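PDB 7MGV: CdnC from Chryseobacterium gregarium DSM 19109, which probably uses ATP, as an ATP-grasp ligase, to install single and bicyclic omega-ester macrocycles in a ribosomally made multicore precursor peptide of the graspetide kind. Local coordinates for residues N122-F125 against G126-S130; T276-P279 against Q280-F284; F322-D325 against N326-E329; N206-E210 against D211-E215. One frame throughout, in Å; residues are numbered along the deposited sequence.

Contact 1 (N122-F125 against G126-S130); sequences NTLF and GFLES
Leu124 and Phe125 share one apolar partner, Leu128, and both touches are light. Its CD1 stands 4.4 Å from CG of Leu124 and approaches the Phe125 ring obliquely. With CG of Leu128 placed anti to its own carbonyl carbon (chi1 -68°), the branch point leans back over the preceding turn and meets Leu124 O at 3.4 Å.

Backbone bonds from each residue to the fourth one on hold this part of the helix together. The straighter ones, to Thr123 O from Phe127 N and to Leu124 O from Leu128 N, are each 3.0 Å long with 164° at the hydrogen. Gly126 N reaches Asn122 O at 2.8 Å through a more bent bond, and Glu129 N closes on Phe125 O. This is the last part of helix 110-130 in the MvdD-type pre-ATP-grasp domain. Leu128 rests on Ile27 and Tyr94 of the parallel sheet, while Gly126 O accepts a bond from Ser147 of the second subunit.

Polar side chains act near the helix end. Ser130 OG turns back to Phe127 O at 2.6 Å. Glu129, bent at chi2, lays CG against Phe125 O and accepts the N-H of Ser140 on OE2.

Contact 2 (T276-P279 against Q280-F284); sequences TELP and QDIEF
The carboxylate of Asp281 is a flat group that meets the loop: its OD1 lies 3.2 Å from CB of Pro279 and 3.5 Å from C of the same residue. It reaches there because chi1 of 46° sets CG between the backbone N and the carbonyl carbon, folding the carboxylate back toward the start of the helix. A negative charge in a first helical turn would probably interact well with the amide groups at that end. A second flat group is the peptide carbonyl of Pro279, the N-cap residue; its oxygen takes the N-H of Glu283 at 3.1 Å, nearly along the C=O axis and almost straight at 165°.

Apolar contacts flank this bond. The Pro279 ring and the Ile282 side chain lie side by side and point the same way, CB to CG1 at 4.0 Å. Leu278, just before the cap, sends CD1 to CB of Glu283 at 4.2 Å and CD2 to CG2 of Ile282 at 4.4 Å. Leu278 and Glu283 occupy the two positions used by a hydrophobic staple, although here a glutamate meets the leucine through its aliphatic CB.

The corner thus links strand 274-276 to helix 280-293. Leu278 and Glu283 pack on Val245 of strand 244-251, whereas Pro279 and Ile282 rest on Tyr310 of strand 310-316.

Contact 3 (F322-D325 against N326-E329); sequences FWLD and NLTE
A type I beta turn from Asp325 to Thr328 closes the short helix 322-325, and Phe322 meets Asn326 one helical turn along. The Asn326 amide sits over one face of the phenyl ring, with ND2 3.9 Å above the plane and over its centre. Amide and ring are inclined by 53°, which leaves OD1 3.6 Å from CE2. The ring is brought beneath the amide because CG of Phe322 is placed anti to the backbone N (chi1 -157°). An alanine in place of Phe322 removes the ring under the Asn326 amide, which would probably be held less firmly, with little but its weak bond to Asn331 to fix its rotation. The backbone of the same pair is joined by Asn326 N to Phe322 O at 2.9 Å.

Leu327 N bonds to Leu324 O at 3.0 Å from well above the carbonyl plane, as the chain tightens out of the helix. The two leucines cross at an angle, CD2 of Leu324 to CD1 of Leu327 at 4.1 Å, and CG of Leu327 also packs on Trp323 O at 3.4 Å. Asp325 O receives Thr328 N at 3.2 Å, the bond that closes the turn; Thr328 OG1 is modelled so near the same oxygen that its distance is doubtful.

The Asp325 carboxylate leads onward to helix 332-341, accepting bonds from Ile333 N and Ser334 OG as well as from Asn331 ND2. Leu324 packs on Arg237 of strand 234-241, and both Leu324 and Thr328 pack on Phe248 of strand 244-251.

Contact 4 (N206-E210 against D211-E215); sequences NVVNE and DKLEE
Asn209 and Lys212 meet in an Asx motif, where the chain leaves strand 199-207 and enters a helically wound loop. The firm part is here. OD1 of Asn209 takes the N-H of Lys212 at 3.0 Å in a nearly straight bond (170°). Asp211 N, 3.2 Å from Asn209 OD1, bonds only weakly. Asn209 can serve both because chi1 of 62° swings its amide back over the following residues. Its carbonyl oxygen accepts Leu213 N at 2.9 Å, giving the asparagine a grip with both side chain and backbone.

Lys212 lays CG against Asn209 OD1 at 3.1 Å, then crosses Asn206 at about a right angle, CE to ND2 at 4.0 Å. Lys212 and Asn206 each also pack on an aromatic side chain of the bound peptide. Replacing Lys212 by an alanine would probably open a gap beside Asn206 and take from the peptide's aromatic side chain the aliphatic surface of the lysine.

The acidic side chains of Glu210, Asp211 and Glu214 form the looser side, turned to solvent, although the whole turn lies at the surface. On the side toward helix 171-181, where Ile178 touches both residues, CD1 of Leu213 meets CG1 of Val208 at 3.8 Å.

Along the chain the order is contact 1, contact 4, contact 2, contact 3, and none touches another. Contacts 2 and 3 are the nearest pair, with centres about 19 Å apart, and both pack on strand 244-251 of one five-stranded antiparallel sheet. Contact 4 lies at the end of strand 199-207 in the other antiparallel sheet, its centre about 38 Å from that of contact 3. Side chains of contacts 3 and 4 (Trp323 and Val207) lie about 8 Å and 7 Å from ADP, consistent with the nucleotide cleft between the two halves of an ATP-grasp fold. Contact 1, about 44 Å from contact 4 between centres, belongs instead to the pre-ATP-grasp domain and abuts the second subunit.

Contact 1 (N122-F125 against G126-S130)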
loop_
_atom_site.group_PDB
_atom_site.type_symbol
_atom_site.label_atom_id
_atom_site.label_comp_id
_atom_site.label_asym_id
_atom_site.label_seq_id
_atom_site.Cartn_x
_atom_site.Cartn_y
_atom_site.Cartn_z
ATOM N N ASN A 122 -2.095 10.927 2.152
ATOM C CA ASN A 122 -1.074 10.383 3.037
ATOM C C ASN A 122 -1.388 10.685 4.494
ATOM O O ASN A 122 -1.230 9.815 5.352
ATOM C CB ASN A 122 0.300 10.926 2.661
ATOM C CG ASN A 122 1.427 10.130 3.283
ATOM O OD1 ASN A 122 1.665 10.205 4.489
ATOM N ND2 ASN A 122 2.127 9.356 2.461
ATOM N N THR A 123 -1.850 11.901 4.793
ATOM C CA THR A 123 -2.208 12.243 6.166
ATOM C C THR A 123 -3.326 11.344 6.678
ATOM O O THR A 123 -3.247 10.796 7.788
ATOM C CB THR A 123 -2.622 13.715 6.244
ATOM O OG1 THR A 123 -1.480 14.547 6.007
ATOM C CG2 THR A 123 -3.207 14.041 7.610
ATOM N N LEU A 124 -4.366 11.153 5.865
ATOM C CA LEU A 124 -5.511 10.371 6.323
ATOM C C LEU A 124 -5.166 8.887 6.441
ATOM O O LEU A 124 -5.490 8.241 7.447
ATOM C CB LEU A 124 -6.689 10.580 5.379
ATOM C CG LEU A 124 -7.908 9.730 5.707
ATOM C CD1 LEU A 124 -8.898 10.506 6.562
ATOM C CD2 LEU A 124 -8.530 9.273 4.417
ATOM N N PHE A 125 -4.515 8.324 5.417
ATOM C CA PHE A 125 -4.081 6.934 5.492
ATOM C C PHE A 125 -3.086 6.723 6.626
ATOM O O PHE A 125 -3.067 5.653 7.242
ATOM C CB PHE A 125 -3.466 6.497 4.161
ATOM C CG PHE A 125 -4.476 6.240 3.073
ATOM C CD1 PHE A 125 -5.825 6.485 3.278
ATOM C CD2 PHE A 125 -4.071 5.754 1.840
ATOM C CE1 PHE A 125 -6.748 6.251 2.275
ATOM C CE2 PHE A 125 -4.989 5.517 0.833
ATOM C CZ PHE A 125 -6.329 5.767 1.051
ATOM N N GLY A 126 -2.268 7.731 6.935
ATOM C CA GLY A 126 -1.334 7.598 8.036
ATOM C C GLY A 126 -2.031 7.577 9.378
ATOM O O GLY A 126 -1.655 6.809 10.270
ATOM N N PHE A 127 -3.051 8.423 9.548
ATOM C CA PHE A 127 -3.880 8.322 10.744
ATOM C C PHE A 127 -4.497 6.933 10.855
ATOM O O PHE A 127 -4.442 6.300 11.915
ATOM C CB PHE A 127 -4.976 9.385 10.740
ATOM C CG PHE A 127 -6.089 9.093 11.707
ATOM C CD1 PHE A 127 -5.837 9.016 13.069
ATOM C CD2 PHE A 127 -7.380 8.871 11.257
ATOM C CE1 PHE A 127 -6.854 8.736 13.962
ATOM C CE2 PHE A 127 -8.402 8.591 12.148
ATOM C CZ PHE A 127 -8.137 8.524 13.502
ATOM N N LEU A 128 -5.083 6.441 9.760
ATOM C CA LEU A 128 -5.743 5.136 9.798
ATOM C C LEU A 128 -4.756 4.019 10.127
ATOM O O LEU A 128 -5.113 3.047 10.804
ATOM C CB LEU A 128 -6.449 4.865 8.470
ATOM C CG LEU A 128 -7.652 5.772 8.192
ATOM C CD1 LEU A 128 -8.253 5.483 6.826
ATOM C CD2 LEU A 128 -8.698 5.617 9.284
ATOM N N GLU A 129 -3.513 4.136 9.656
ATOM C CA GLU A 129 -2.485 3.167 10.028
ATOM C C GLU A 129 -2.121 3.285 11.503
ATOM O O GLU A 129 -1.937 2.271 12.187
ATOM C CB GLU A 129 -1.239 3.361 9.164
ATOM C CG GLU A 129 -1.322 2.743 7.784
ATOM C CD GLU A 129 -1.218 1.233 7.817
ATOM O OE1 GLU A 129 -0.552 0.696 8.727
ATOM O OE2 GLU A 129 -1.806 0.583 6.929
ATOM N N SER A 130 -2.016 4.518 12.008
ATOM C CA SER A 130 -1.525 4.754 13.363
ATOM C C SER A 130 -2.451 4.205 14.440
ATOM O O SER A 130 -2.005 4.007 15.574
ATOM C CB SER A 130 -1.312 6.251 13.584
ATOM O OG SER A 130 -2.551 6.936 13.625
#

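Contact 2 (T276-P279 against Q280-F284)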
loop_
_atom_site.group_PDB
_atom_site.type_symbol
_atom_site.label_atom_id
_atom_site.label_comp_id
_atom_site.label_asym_id
_atom_site.label_seq_id
_atom_site.Cartn_x
_atom_site.Cartn_y
_atom_site.Cartn_z
ATOM N N THR A 276 -26.120 -21.282 0.810
ATOM C CA THR A 276 -25.720 -22.674 0.684
ATOM C C THR A 276 -24.721 -22.982 1.791
ATOM O O THR A 276 -24.319 -22.100 2.557
ATOM C CB THR A 276 -25.133 -22.955 -0.704
ATOM O OG1 THR A 276 -25.006 -24.370 -0.898
ATOM C CG2 THR A 276 -23.765 -22.300 -0.849
ATOM N N GLU A 277 -24.322 -24.248 1.877
ATOM C CA GLU A 277 -23.381 -24.704 2.888
ATOM C C GLU A 277 -22.191 -25.361 2.204
ATOM O O GLU A 277 -22.366 -26.176 1.291
ATOM C CB GLU A 277 -24.055 -25.672 3.863
ATOM C CG GLU A 277 -25.176 -25.028 4.663
ATOM C CD GLU A 277 -26.058 -26.041 5.358
ATOM O OE1 GLU A 277 -25.632 -27.208 5.485
ATOM O OE2 GLU A 277 -27.177 -25.673 5.773
ATOM N N LEU A 278 -20.993 -25.003 2.645
ATOM C CA LEU A 278 -19.759 -25.491 2.052
ATOM C C LEU A 278 -19.371 -26.842 2.637
ATOM O O LEU A 278 -19.697 -27.146 3.789
ATOM C CB LEU A 278 -18.622 -24.502 2.294
ATOM C CG LEU A 278 -18.813 -23.056 1.842
ATOM C CD1 LEU A 278 -17.819 -22.151 2.547
ATOM C CD2 LEU A 278 -18.667 -22.939 0.334
ATOM N N PRO A 279 -18.682 -27.671 1.855
ATOM C CA PRO A 279 -17.994 -28.824 2.442
ATOM C C PRO A 279 -17.018 -28.355 3.512
ATOM O O PRO A 279 -16.386 -27.304 3.382
ATOM C CB PRO A 279 -17.274 -29.456 1.247
ATOM C CG PRO A 279 -18.070 -29.019 0.057
ATOM C CD PRO A 279 -18.572 -27.643 0.386
ATOM N N GLN A 280 -16.906 -29.144 4.585
ATOM C CA GLN A 280 -16.163 -28.689 5.757
ATOM C C GLN A 280 -14.689 -28.454 5.448
ATOM O O GLN A 280 -14.055 -27.600 6.079
ATOM C CB GLN A 280 -16.323 -29.689 6.901
ATOM C CG GLN A 280 -17.413 -29.301 7.890
ATOM C CD GLN A 280 -18.082 -30.499 8.532
ATOM O OE1 GLN A 280 -17.640 -31.635 8.366
ATOM N NE2 GLN A 280 -19.161 -30.250 9.266
ATOM N N ASP A 281 -14.127 -29.183 4.482
ATOM C CA ASP A 281 -12.739 -28.939 4.097
ATOM C C ASP A 281 -12.584 -27.578 3.427
ATOM O O ASP A 281 -11.623 -26.846 3.704
ATOM C CB ASP A 281 -12.243 -30.056 3.176
ATOM C CG ASP A 281 -13.232 -30.392 2.076
ATOM O OD1 ASP A 281 -14.443 -30.473 2.367
ATOM O OD2 ASP A 281 -12.799 -30.578 0.919
ATOM N N ILE A 282 -13.525 -27.220 2.549
ATOM C CA ILE A 282 -13.474 -25.920 1.885
ATOM C C ILE A 282 -13.569 -24.794 2.906
ATOM O O ILE A 282 -12.824 -23.810 2.841
ATOM C CB ILE A 282 -14.588 -25.819 0.827
ATOM C CG1 ILE A 282 -14.467 -26.959 -0.189
ATOM C CG2 ILE A 282 -14.543 -24.470 0.131
ATOM C CD1 ILE A 282 -13.142 -26.991 -0.926
ATOM N N GLU A 283 -14.484 -24.923 3.870
ATOM C CA GLU A 283 -14.636 -23.895 4.895
ATOM C C GLU A 283 -13.401 -23.821 5.786
ATOM O O GLU A 283 -12.971 -22.725 6.179
ATOM C CB GLU A 283 -15.891 -24.178 5.721
ATOM C CG GLU A 283 -16.073 -23.288 6.934
ATOM C CD GLU A 283 -17.487 -23.339 7.474
ATOM O OE1 GLU A 283 -17.808 -22.549 8.386
ATOM O OE2 GLU A 283 -18.280 -24.171 6.984
ATOM N N PHE A 284 -12.822 -24.978 6.116
ATOM C CA PHE A 284 -11.570 -25.009 6.864
ATOM C C PHE A 284 -10.483 -24.229 6.135
ATOM O O PHE A 284 -9.765 -23.421 6.738
ATOM C CB PHE A 284 -11.141 -26.462 7.087
ATOM C CG PHE A 284 -9.855 -26.613 7.849
ATOM C CD1 PHE A 284 -9.858 -26.675 9.232
ATOM C CD2 PHE A 284 -8.643 -26.712 7.182
ATOM C CE1 PHE A 284 -8.677 -26.820 9.938
ATOM C CE2 PHE A 284 -7.459 -26.855 7.882
ATOM C CZ PHE A 284 -7.477 -26.910 9.262
#

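Contact 3 (F322-D325 against N326-E329)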
loop_
_atom_site.group_PDB
_atom_site.type_symbol
_atom_site.label_atom_id
_atom_site.label_comp_id
_atom_site.label_asym_id
_atom_site.label_seq_id
_atom_site.Cartn_x
_atom_site.Cartn_y
_atom_site.Cartn_z
ATOM N N PHE A 322 -23.829 -6.170 1.236
ATOM C CA PHE A 322 -25.219 -5.825 1.521
ATOM C C PHE A 322 -26.185 -6.596 0.631
ATOM O O PHE A 322 -27.234 -7.058 1.094
ATOM C CB PHE A 322 -25.423 -4.321 1.350
ATOM C CG PHE A 322 -26.590 -3.778 2.119
ATOM C CD1 PHE A 322 -27.275 -2.663 1.667
ATOM C CD2 PHE A 322 -27.002 -4.383 3.295
ATOM C CE1 PHE A 322 -28.350 -2.161 2.374
ATOM C CE2 PHE A 322 -28.075 -3.885 4.007
ATOM C CZ PHE A 322 -28.750 -2.772 3.546
ATOM N N TRP A 323 -25.849 -6.738 -0.652
ATOM C CA TRP A 323 -26.734 -7.425 -1.589
ATOM C C TRP A 323 -26.995 -8.863 -1.161
ATOM O O TRP A 323 -28.113 -9.372 -1.318
ATOM C CB TRP A 323 -26.142 -7.372 -3.000
ATOM C CG TRP A 323 -24.724 -7.886 -3.112
ATOM C CD1 TRP A 323 -23.640 -7.491 -2.377
ATOM C CD2 TRP A 323 -24.244 -8.873 -4.032
ATOM N NE1 TRP A 323 -22.521 -8.181 -2.775
ATOM C CE2 TRP A 323 -22.864 -9.034 -3.791
ATOM C CE3 TRP A 323 -24.846 -9.638 -5.034
ATOM C CZ2 TRP A 323 -22.080 -9.930 -4.513
ATOM C CZ3 TRP A 323 -24.066 -10.526 -5.750
ATOM C CH2 TRP A 323 -22.698 -10.665 -5.487
ATOM N N LEU A 324 -25.981 -9.534 -0.616
ATOM C CA LEU A 324 -26.155 -10.886 -0.098
ATOM C C LEU A 324 -26.592 -10.912 1.362
ATOM O O LEU A 324 -27.239 -11.877 1.789
ATOM C CB LEU A 324 -24.860 -11.684 -0.250
ATOM C CG LEU A 324 -24.146 -11.526 -1.594
ATOM C CD1 LEU A 324 -22.710 -12.030 -1.507
ATOM C CD2 LEU A 324 -24.932 -12.268 -2.663
ATOM N N ASP A 325 -26.255 -9.880 2.144
ATOM C CA ASP A 325 -26.761 -9.797 3.509
ATOM C C ASP A 325 -28.277 -9.664 3.531
ATOM O O ASP A 325 -28.927 -10.132 4.472
ATOM C CB ASP A 325 -26.110 -8.624 4.236
ATOM C CG ASP A 325 -26.531 -8.537 5.687
ATOM O OD1 ASP A 325 -26.449 -9.566 6.390
ATOM O OD2 ASP A 325 -26.937 -7.439 6.122
ATOM N N ASN A 326 -28.856 -9.027 2.511
ATOM C CA ASN A 326 -30.306 -8.929 2.409
ATOM C C ASN A 326 -30.963 -10.262 2.074
ATOM O O ASN A 326 -32.190 -10.367 2.163
ATOM C CB ASN A 326 -30.691 -7.884 1.359
ATOM C CG ASN A 326 -30.563 -6.465 1.876
ATOM O OD1 ASN A 326 -30.719 -6.212 3.070
ATOM N ND2 ASN A 326 -30.279 -5.530 0.976
ATOM N N LEU A 327 -30.184 -11.270 1.690
ATOM C CA LEU A 327 -30.700 -12.610 1.454
ATOM C C LEU A 327 -30.644 -13.485 2.698
ATOM O O LEU A 327 -31.135 -14.618 2.666
ATOM C CB LEU A 327 -29.931 -13.282 0.310
ATOM C CG LEU A 327 -29.575 -12.398 -0.889
ATOM C CD1 LEU A 327 -28.892 -13.216 -1.973
ATOM C CD2 LEU A 327 -30.813 -11.700 -1.442
ATOM N N THR A 328 -30.054 -12.993 3.782
ATOM C CA THR A 328 -30.123 -13.651 5.074
ATOM C C THR A 328 -31.360 -13.176 5.832
ATOM O O THR A 328 -32.066 -12.257 5.410
ATOM C CB THR A 328 -28.862 -13.374 5.894
ATOM O OG1 THR A 328 -28.677 -11.960 6.026
ATOM C CG2 THR A 328 -27.643 -13.979 5.216
ATOM N N GLU A 329 -31.619 -13.814 6.971
ATOM C CA GLU A 329 -32.754 -13.455 7.814
ATOM C C GLU A 329 -32.317 -12.348 8.769
ATOM O O GLU A 329 -31.491 -12.577 9.659
ATOM C CB GLU A 329 -33.277 -14.668 8.577
ATOM C CG GLU A 329 -34.508 -14.369 9.419
ATOM C CD GLU A 329 -34.418 -14.938 10.821
ATOM O OE1 GLU A 329 -35.390 -15.585 11.267
ATOM O OE2 GLU A 329 -33.374 -14.742 11.479
#

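Contact 4 (N206-E210 against D211-E215)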
loop_
_atom_site.group_PDB
_atom_site.type_symbol
_atom_site.label_atom_id
_atom_site.label_comp_id
_atom_site.label_asym_id
_atom_site.label_seq_id
_atom_site.Cartn_x
_atom_site.Cartn_y
_atom_site.Cartn_z
ATOM N N ASN A 206 -13.072 -12.473 -20.865
ATOM C CA ASN A 206 -13.583 -13.156 -22.041
ATOM C C ASN A 206 -12.552 -14.166 -22.518
ATOM O O ASN A 206 -11.355 -14.043 -22.239
ATOM C CB ASN A 206 -13.927 -12.168 -23.162
ATOM C CG ASN A 206 -15.018 -12.684 -24.079
ATOM O OD1 ASN A 206 -15.677 -13.678 -23.778
ATOM N ND2 ASN A 206 -15.216 -12.006 -25.205
ATOM N N VAL A 207 -13.034 -15.173 -23.248
ATOM C CA VAL A 207 -12.153 -16.221 -23.739
ATOM C C VAL A 207 -11.263 -15.677 -24.849
ATOM O O VAL A 207 -11.643 -14.772 -25.604
ATOM C CB VAL A 207 -12.967 -17.433 -24.226
ATOM C CG1 VAL A 207 -13.658 -18.109 -23.056
ATOM C CG2 VAL A 207 -13.980 -17.006 -25.280
ATOM N N VAL A 208 -10.059 -16.229 -24.943
ATOM C CA VAL A 208 -9.122 -15.887 -26.008
ATOM C C VAL A 208 -9.433 -16.787 -27.199
ATOM O O VAL A 208 -9.179 -17.995 -27.159
ATOM C CB VAL A 208 -7.666 -16.049 -25.552
ATOM C CG1 VAL A 208 -6.717 -15.838 -26.720
ATOM C CG2 VAL A 208 -7.351 -15.084 -24.421
ATOM N N ASN A 209 -9.993 -16.205 -28.258
ATOM C CA ASN A 209 -10.336 -16.956 -29.456
ATOM C C ASN A 209 -9.352 -16.625 -30.576
ATOM O O ASN A 209 -8.365 -15.908 -30.374
ATOM C CB ASN A 209 -11.795 -16.689 -29.858
ATOM C CG ASN A 209 -12.064 -15.231 -30.205
ATOM O OD1 ASN A 209 -11.153 -14.408 -30.269
ATOM N ND2 ASN A 209 -13.331 -14.910 -30.436
ATOM N N GLU A 210 -9.628 -17.158 -31.769
ATOM C CA GLU A 210 -8.722 -16.969 -32.898
ATOM C C GLU A 210 -8.594 -15.503 -33.287
ATOM O O GLU A 210 -7.543 -15.084 -33.785
ATOM C CB GLU A 210 -9.199 -17.791 -34.095
ATOM C CG GLU A 210 -9.519 -19.241 -33.771
ATOM C CD GLU A 210 -9.410 -20.151 -34.980
ATOM O OE1 GLU A 210 -10.270 -20.055 -35.880
ATOM O OE2 GLU A 210 -8.463 -20.964 -35.031
ATOM N N ASP A 211 -9.642 -14.709 -33.074
ATOM C CA ASP A 211 -9.571 -13.300 -33.448
ATOM C C ASP A 211 -8.689 -12.514 -32.485
ATOM O O ASP A 211 -7.850 -11.715 -32.916
ATOM C CB ASP A 211 -10.975 -12.696 -33.507
ATOM C CG ASP A 211 -11.103 -11.621 -34.569
ATOM O OD1 ASP A 211 -11.465 -10.477 -34.211
ATOM O OD2 ASP A 211 -10.845 -11.914 -35.751
ATOM N N LYS A 212 -8.851 -12.736 -31.177
ATOM C CA LYS A 212 -8.012 -12.041 -30.206
ATOM C C LYS A 212 -6.579 -12.553 -30.229
ATOM O O LYS A 212 -5.655 -11.819 -29.860
ATOM C CB LYS A 212 -8.607 -12.177 -28.805
ATOM C CG LYS A 212 -10.097 -11.896 -28.737
ATOM C CD LYS A 212 -10.471 -11.133 -27.482
ATOM C CE LYS A 212 -11.978 -11.083 -27.303
ATOM N NZ LYS A 212 -12.672 -10.685 -28.560
ATOM N N LEU A 213 -6.374 -13.803 -30.654
ATOM C CA LEU A 213 -5.025 -14.350 -30.758
ATOM C C LEU A 213 -4.167 -13.578 -31.751
ATOM O O LEU A 213 -2.935 -13.680 -31.701
ATOM C CB LEU A 213 -5.088 -15.825 -31.160
ATOM C CG LEU A 213 -3.981 -16.734 -30.627
ATOM C CD1 LEU A 213 -3.895 -16.637 -29.114
ATOM C CD2 LEU A 213 -4.213 -18.174 -31.061
ATOM N N GLU A 214 -4.787 -12.814 -32.654
ATOM C CA GLU A 214 -4.021 -11.988 -33.580
ATOM C C GLU A 214 -3.349 -10.827 -32.858
ATOM O O GLU A 214 -2.203 -10.477 -33.163
ATOM C CB GLU A 214 -4.932 -11.470 -34.693
ATOM C CG GLU A 214 -4.305 -11.497 -36.076
ATOM C CD GLU A 214 -4.262 -12.891 -36.670
ATOM O OE1 GLU A 214 -5.303 -13.351 -37.185
ATOM O OE2 GLU A 214 -3.188 -13.528 -36.623
ATOM N N GLU A 215 -4.044 -10.222 -31.894
ATOM C CA GLU A 215 -3.551 -9.057 -31.174
ATOM C C GLU A 215 -2.669 -9.417 -29.983
ATOM O O GLU A 215 -2.503 -8.589 -29.080
ATOM C CB GLU A 215 -4.727 -8.195 -30.706
ATOM C CG GLU A 215 -5.654 -7.745 -31.824
ATOM C CD GLU A 215 -4.984 -6.784 -32.788
ATOM O OE1 GLU A 215 -5.120 -6.978 -34.015
ATOM O OE2 GLU A 215 -4.323 -5.832 -32.319
#